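Local coordinates for ASCH domain-containing protein (Enterococcus faecalis, PDB 1T62) that is of unknown function but, as an ASCH-domain protein of the PUA clan, possibly binds RNA, at residues R47-C52 against F102-G107; V90-N96 against P137-C143. All coordinates share one frame; numbering follows the deposited sequence.

Interaction 1. Residues R47-C52 against F102-G107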
# COMPACT_ATOMS: atom_id res chain seq x y z
N ARG B 47 -4.07 -18.65 -7.43
CA ARG B 47 -5.52 -18.70 -7.59
C ARG B 47 -6.08 -17.65 -8.54
O ARG B 47 -6.93 -17.96 -9.38
CB ARG B 47 -6.21 -18.59 -6.23
CG ARG B 47 -5.85 -19.72 -5.29
CD ARG B 47 -6.80 -19.76 -4.10
NE ARG B 47 -6.53 -20.90 -3.22
CZ ARG B 47 -6.56 -22.18 -3.59
NH1 ARG B 47 -6.85 -22.50 -4.85
NH2 ARG B 47 -6.32 -23.14 -2.71
N LYS B 48 -5.63 -16.40 -8.42
CA LYS B 48 -6.11 -15.34 -9.31
C LYS B 48 -5.08 -15.05 -10.39
O LYS B 48 -4.02 -14.47 -10.12
CB LYS B 48 -6.41 -14.07 -8.51
CG LYS B 48 -6.58 -12.81 -9.37
CD LYS B 48 -6.58 -11.57 -8.48
CE LYS B 48 -6.68 -10.29 -9.28
NZ LYS B 48 -8.03 -10.10 -9.89
N THR B 49 -5.39 -15.43 -11.62
CA THR B 49 -4.46 -15.23 -12.71
C THR B 49 -4.92 -14.24 -13.77
O THR B 49 -4.36 -14.21 -14.87
CB THR B 49 -4.17 -16.55 -13.39
OG1 THR B 49 -5.33 -16.96 -14.12
CG2 THR B 49 -3.89 -17.59 -12.35
N ALA B 50 -5.95 -13.47 -13.45
CA ALA B 50 -6.49 -12.47 -14.38
C ALA B 50 -6.93 -11.20 -13.67
O ALA B 50 -7.15 -11.19 -12.45
CB ALA B 50 -7.64 -13.05 -15.16
N THR B 51 -7.07 -10.13 -14.45
CA THR B 51 -7.47 -8.82 -13.95
C THR B 51 -8.29 -8.12 -15.02
O THR B 51 -8.41 -8.59 -16.15
CB THR B 51 -6.25 -7.94 -13.70
OG1 THR B 51 -5.25 -8.72 -13.06
CG2 THR B 51 -6.61 -6.77 -12.83
N CYS B 52 -8.83 -6.98 -14.66
CA CYS B 52 -9.59 -6.22 -15.61
C CYS B 52 -9.67 -4.78 -15.14
O CYS B 52 -9.83 -4.51 -13.94
CB CYS B 52 -10.99 -6.81 -15.79
SG CYS B 52 -11.99 -6.85 -14.32
N PHE B 102 -13.51 -16.52 -17.40
CA PHE B 102 -12.70 -15.40 -17.00
C PHE B 102 -12.88 -15.08 -15.51
O PHE B 102 -11.93 -14.67 -14.85
CB PHE B 102 -13.03 -14.16 -17.86
CG PHE B 102 -12.29 -12.91 -17.46
CD1 PHE B 102 -12.80 -12.06 -16.48
CD2 PHE B 102 -11.07 -12.59 -18.04
CE1 PHE B 102 -12.11 -10.90 -16.08
CE2 PHE B 102 -10.37 -11.44 -17.64
CZ PHE B 102 -10.89 -10.59 -16.66
N ALA B 103 -14.09 -15.27 -14.99
CA ALA B 103 -14.34 -14.96 -13.59
C ALA B 103 -13.58 -15.87 -12.63
O ALA B 103 -13.12 -15.42 -11.58
CB ALA B 103 -15.81 -15.00 -13.30
N GLN B 104 -13.45 -17.15 -12.97
CA GLN B 104 -12.74 -18.07 -12.10
C GLN B 104 -11.25 -17.71 -12.13
O GLN B 104 -10.56 -17.73 -11.10
CB GLN B 104 -12.97 -19.52 -12.56
CG GLN B 104 -14.46 -19.88 -12.64
CD GLN B 104 -14.72 -21.35 -12.90
OE1 GLN B 104 -14.03 -21.98 -13.70
NE2 GLN B 104 -15.73 -21.90 -12.22
N ALA B 105 -10.78 -17.36 -13.32
CA ALA B 105 -9.40 -16.94 -13.49
C ALA B 105 -9.17 -15.68 -12.65
O ALA B 105 -8.10 -15.49 -12.07
CB ALA B 105 -9.13 -16.65 -14.93
N GLU B 106 -10.20 -14.84 -12.59
CA GLU B 106 -10.21 -13.56 -11.87
C GLU B 106 -10.10 -13.71 -10.35
O GLU B 106 -9.79 -12.74 -9.65
CB GLU B 106 -11.50 -12.81 -12.20
CG GLU B 106 -11.30 -11.49 -12.89
CD GLU B 106 -11.24 -10.32 -11.92
OE1 GLU B 106 -11.20 -9.17 -12.40
OE2 GLU B 106 -11.22 -10.55 -10.69
N GLY B 107 -10.36 -14.93 -9.86
CA GLY B 107 -10.29 -15.20 -8.43
C GLY B 107 -11.51 -15.91 -7.88
O GLY B 107 -11.61 -16.15 -6.67

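Interaction 2. Residues V90-N96 against P137-C143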
# COMPACT_ATOMS: atom_id res chain seq x y z
N VAL B 90 -4.02 -10.34 -23.62
CA VAL B 90 -4.72 -9.07 -23.37
C VAL B 90 -5.99 -9.14 -24.20
O VAL B 90 -5.95 -9.43 -25.40
CB VAL B 90 -3.89 -7.84 -23.83
CG1 VAL B 90 -4.70 -6.56 -23.64
CG2 VAL B 90 -2.59 -7.76 -23.06
N GLU B 91 -7.13 -8.89 -23.57
CA GLU B 91 -8.38 -8.95 -24.30
C GLU B 91 -9.39 -7.91 -23.88
O GLU B 91 -9.55 -7.63 -22.69
CB GLU B 91 -8.98 -10.35 -24.16
CG GLU B 91 -10.38 -10.48 -24.71
CD GLU B 91 -10.84 -11.91 -24.72
OE1 GLU B 91 -10.57 -12.61 -23.72
OE2 GLU B 91 -11.49 -12.32 -25.70
N ILE B 92 -10.07 -7.35 -24.87
CA ILE B 92 -11.10 -6.33 -24.64
C ILE B 92 -12.48 -6.95 -24.81
O ILE B 92 -12.78 -7.49 -25.88
CB ILE B 92 -10.96 -5.18 -25.65
CG1 ILE B 92 -9.58 -4.55 -25.53
CG2 ILE B 92 -12.04 -4.15 -25.41
CD1 ILE B 92 -9.37 -3.43 -26.49
N MET B 93 -13.32 -6.89 -23.77
CA MET B 93 -14.67 -7.45 -23.85
C MET B 93 -15.68 -6.67 -23.01
O MET B 93 -15.34 -6.13 -21.96
CB MET B 93 -14.68 -8.90 -23.40
CG MET B 93 -14.65 -9.06 -21.90
SD MET B 93 -14.71 -10.78 -21.40
CE MET B 93 -12.96 -11.09 -21.15
N PRO B 94 -16.95 -6.60 -23.46
CA PRO B 94 -18.02 -5.89 -22.76
C PRO B 94 -18.26 -6.55 -21.42
O PRO B 94 -18.32 -7.78 -21.34
CB PRO B 94 -19.21 -6.04 -23.70
CG PRO B 94 -18.57 -6.23 -25.04
CD PRO B 94 -17.46 -7.18 -24.71
N MET B 95 -18.42 -5.76 -20.36
CA MET B 95 -18.62 -6.34 -19.04
C MET B 95 -19.77 -7.33 -18.94
O MET B 95 -19.65 -8.35 -18.27
CB MET B 95 -18.81 -5.24 -18.00
CG MET B 95 -18.55 -5.76 -16.62
SD MET B 95 -18.49 -4.45 -15.43
CE MET B 95 -19.34 -5.21 -14.05
N ASN B 96 -20.89 -7.03 -19.61
CA ASN B 96 -22.07 -7.88 -19.59
C ASN B 96 -21.91 -9.16 -20.40
O ASN B 96 -22.84 -9.97 -20.49
CB ASN B 96 -23.28 -7.11 -20.12
CG ASN B 96 -23.10 -6.64 -21.56
OD1 ASN B 96 -23.91 -5.89 -22.08
ND2 ASN B 96 -22.03 -7.10 -22.20
N PRO B 137 -23.90 -0.38 -18.04
CA PRO B 137 -23.89 -1.85 -17.99
C PRO B 137 -22.94 -2.62 -18.90
O PRO B 137 -22.55 -3.75 -18.60
CB PRO B 137 -25.35 -2.21 -18.29
CG PRO B 137 -26.12 -0.94 -18.06
CD PRO B 137 -25.18 0.10 -18.57
N ASP B 138 -22.57 -2.03 -20.03
CA ASP B 138 -21.70 -2.75 -20.94
C ASP B 138 -20.42 -2.00 -21.28
O ASP B 138 -19.94 -2.06 -22.41
CB ASP B 138 -22.48 -3.06 -22.21
CG ASP B 138 -23.12 -1.83 -22.80
OD1 ASP B 138 -23.71 -1.91 -23.90
OD2 ASP B 138 -23.05 -0.76 -22.16
N MET B 139 -19.86 -1.31 -20.30
CA MET B 139 -18.63 -0.60 -20.54
C MET B 139 -17.58 -1.66 -20.83
O MET B 139 -17.51 -2.68 -20.15
CB MET B 139 -18.21 0.22 -19.34
CG MET B 139 -17.95 -0.59 -18.09
SD MET B 139 -16.84 0.32 -17.02
CE MET B 139 -15.33 -0.03 -17.86
N LEU B 140 -16.80 -1.41 -21.88
CA LEU B 140 -15.73 -2.29 -22.31
C LEU B 140 -14.68 -2.46 -21.21
O LEU B 140 -14.31 -1.50 -20.53
CB LEU B 140 -15.10 -1.70 -23.57
CG LEU B 140 -15.54 -2.11 -24.98
CD1 LEU B 140 -16.79 -2.97 -24.93
CD2 LEU B 140 -15.76 -0.87 -25.83
N LEU B 141 -14.19 -3.69 -21.04
CA LEU B 141 -13.16 -4.00 -20.05
C LEU B 141 -11.86 -4.40 -20.73
O LEU B 141 -11.87 -4.97 -21.82
CB LEU B 141 -13.56 -5.17 -19.17
CG LEU B 141 -14.57 -4.96 -18.06
CD1 LEU B 141 -14.89 -6.30 -17.45
CD2 LEU B 141 -14.00 -4.01 -17.03
N VAL B 142 -10.75 -4.10 -20.08
CA VAL B 142 -9.45 -4.48 -20.59
C VAL B 142 -8.97 -5.63 -19.70
O VAL B 142 -8.56 -5.42 -18.55
CB VAL B 142 -8.47 -3.29 -20.53
CG1 VAL B 142 -7.10 -3.73 -20.99
CG2 VAL B 142 -8.99 -2.15 -21.40
N CYS B 143 -9.03 -6.84 -20.24
CA CYS B 143 -8.66 -8.04 -19.51
C CYS B 143 -7.24 -8.57 -19.79
O CYS B 143 -6.81 -8.68 -20.94
CB CYS B 143 -9.68 -9.14 -19.81
SG CYS B 143 -11.40 -8.67 -19.46

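Interaction 1. Residues R47-C52 against F102-G107
Ala50 and Cys52, on strand 50-54, direct their side chains at helix 100-105 and meet Phe102 and Ala105 there. The methyl of Ala50 packs on that of Ala105, the two CB atoms being 3.9 Å apart. It also meets Phe102 CE2, 4.0 Å from Ala50 CB. With CG anti to the backbone nitrogen (chi1 176°), the Phe102 ring is carried toward the strand. Its CZ comes within 3.9 Å of Cys52 CB, and the carbonyl oxygen of Thr51 lies at the ring edge, close to the ring plane.

Beyond this apolar centre, Ala105 O accepts a hydrogen bond from Thr49 N at 2.7 Å and a weak one from Ala50 N. Farther out, Lys48 and Glu106 run side by side in the same direction. The lysine chain is extended until it bends at its last torsion (chi4 71°). This brings NZ to Glu106 O at 3.2 Å and, in the carbonyl plane, to Ala50 O at 2.9 Å. A salt bridge joins Lys48 NZ to Glu106 OE2 at 3.3 Å, while OE1 is hydrogen-bonded to His120. The terminal carboxylate of His166 of the second subunit, the last residue of the purification tag, also pairs with Lys48 NZ. The two carbonyls and the Glu106 carboxylate probably stabilise the charge of the buried Lys48; that a natural anion might replace the tag carboxylate is only a possibility.

Interaction 2. Residues V90-N96 against P137-C143
Residues 90-94 and 140-143 form an antiparallel strand pair inside the mixed sheet, where strand 81-94 lies between strands 71-75 and 140-151. The two short segments approach to 4.4 Å between axes, with their directions 152° apart. Glu91 and Met93 make the hydrogen-bonded pairs with Cys143 and Leu141. In the first, Glu91 N reaches Cys143 O at 2.7 Å and Cys143 N returns a bond to Glu91 O; in the second, Met93 N binds Leu141 O at 3.1 Å and Leu141 N binds Met93 O. Pro94, which has no N-H to give, falls at a non-hydrogen-bonded position opposite Leu140, and Met95 N continues the pairing to Met139 O at 3.2 Å.

The sequence between the strands supplies helices 100-105 and 113-128, so this is not a simple hairpin. It belongs to the sheet of an ASCH domain, a member of the PUA clan. On one face, Pro94 and Leu140 lie side by side, Pro94 CG 3.7 Å from Leu140 CD1, and the Ile92 side chain crosses that of Leu140 at a slant, CG2 facing CG; helix 55-60 adds Leu55 beside Leu140 and Val142.

Met93, Cys143 and Leu141 are on the other face, with Met93 CE meeting Cys143 SG. Past the strand end, Met95 CG, anti to its own backbone nitrogen (chi1 -161°), reaches Leu141 CD1 at 3.8 Å; Phe124 and Tyr117 of helix 113-128 touch Leu141 and Met95 respectively. Toward the exposed end, Asn96 and Asp138 point the same way, amide and carboxylate planes 62° apart, and Asn96 OD1 lies against the Asp138 methylene, 3.2 Å from CB.

In the fold
The centres of the two interactions are 14 Å apart, and they share one sheet, in which strand 140-151 lies between strands 50-54 and 81-94. Along the chain their segments alternate: 47-52, 90-96, 102-107, 137-143. Strand 81-94 is thus followed by helix 100-105, which packs on strand 50-54 before helix 113-128 leads back to strand 140-151. The contacts meet chiefly round Phe102, whose CE2 lies against Cys143 CB and whose CD2 is 3.9 Å from Met93 CE. Interaction 2 joins two strands of the sheet, while interaction 1 lays a helix against its edge strand within this chain; helix 113-128 touches both, bringing His120 to Glu106 and to Met95.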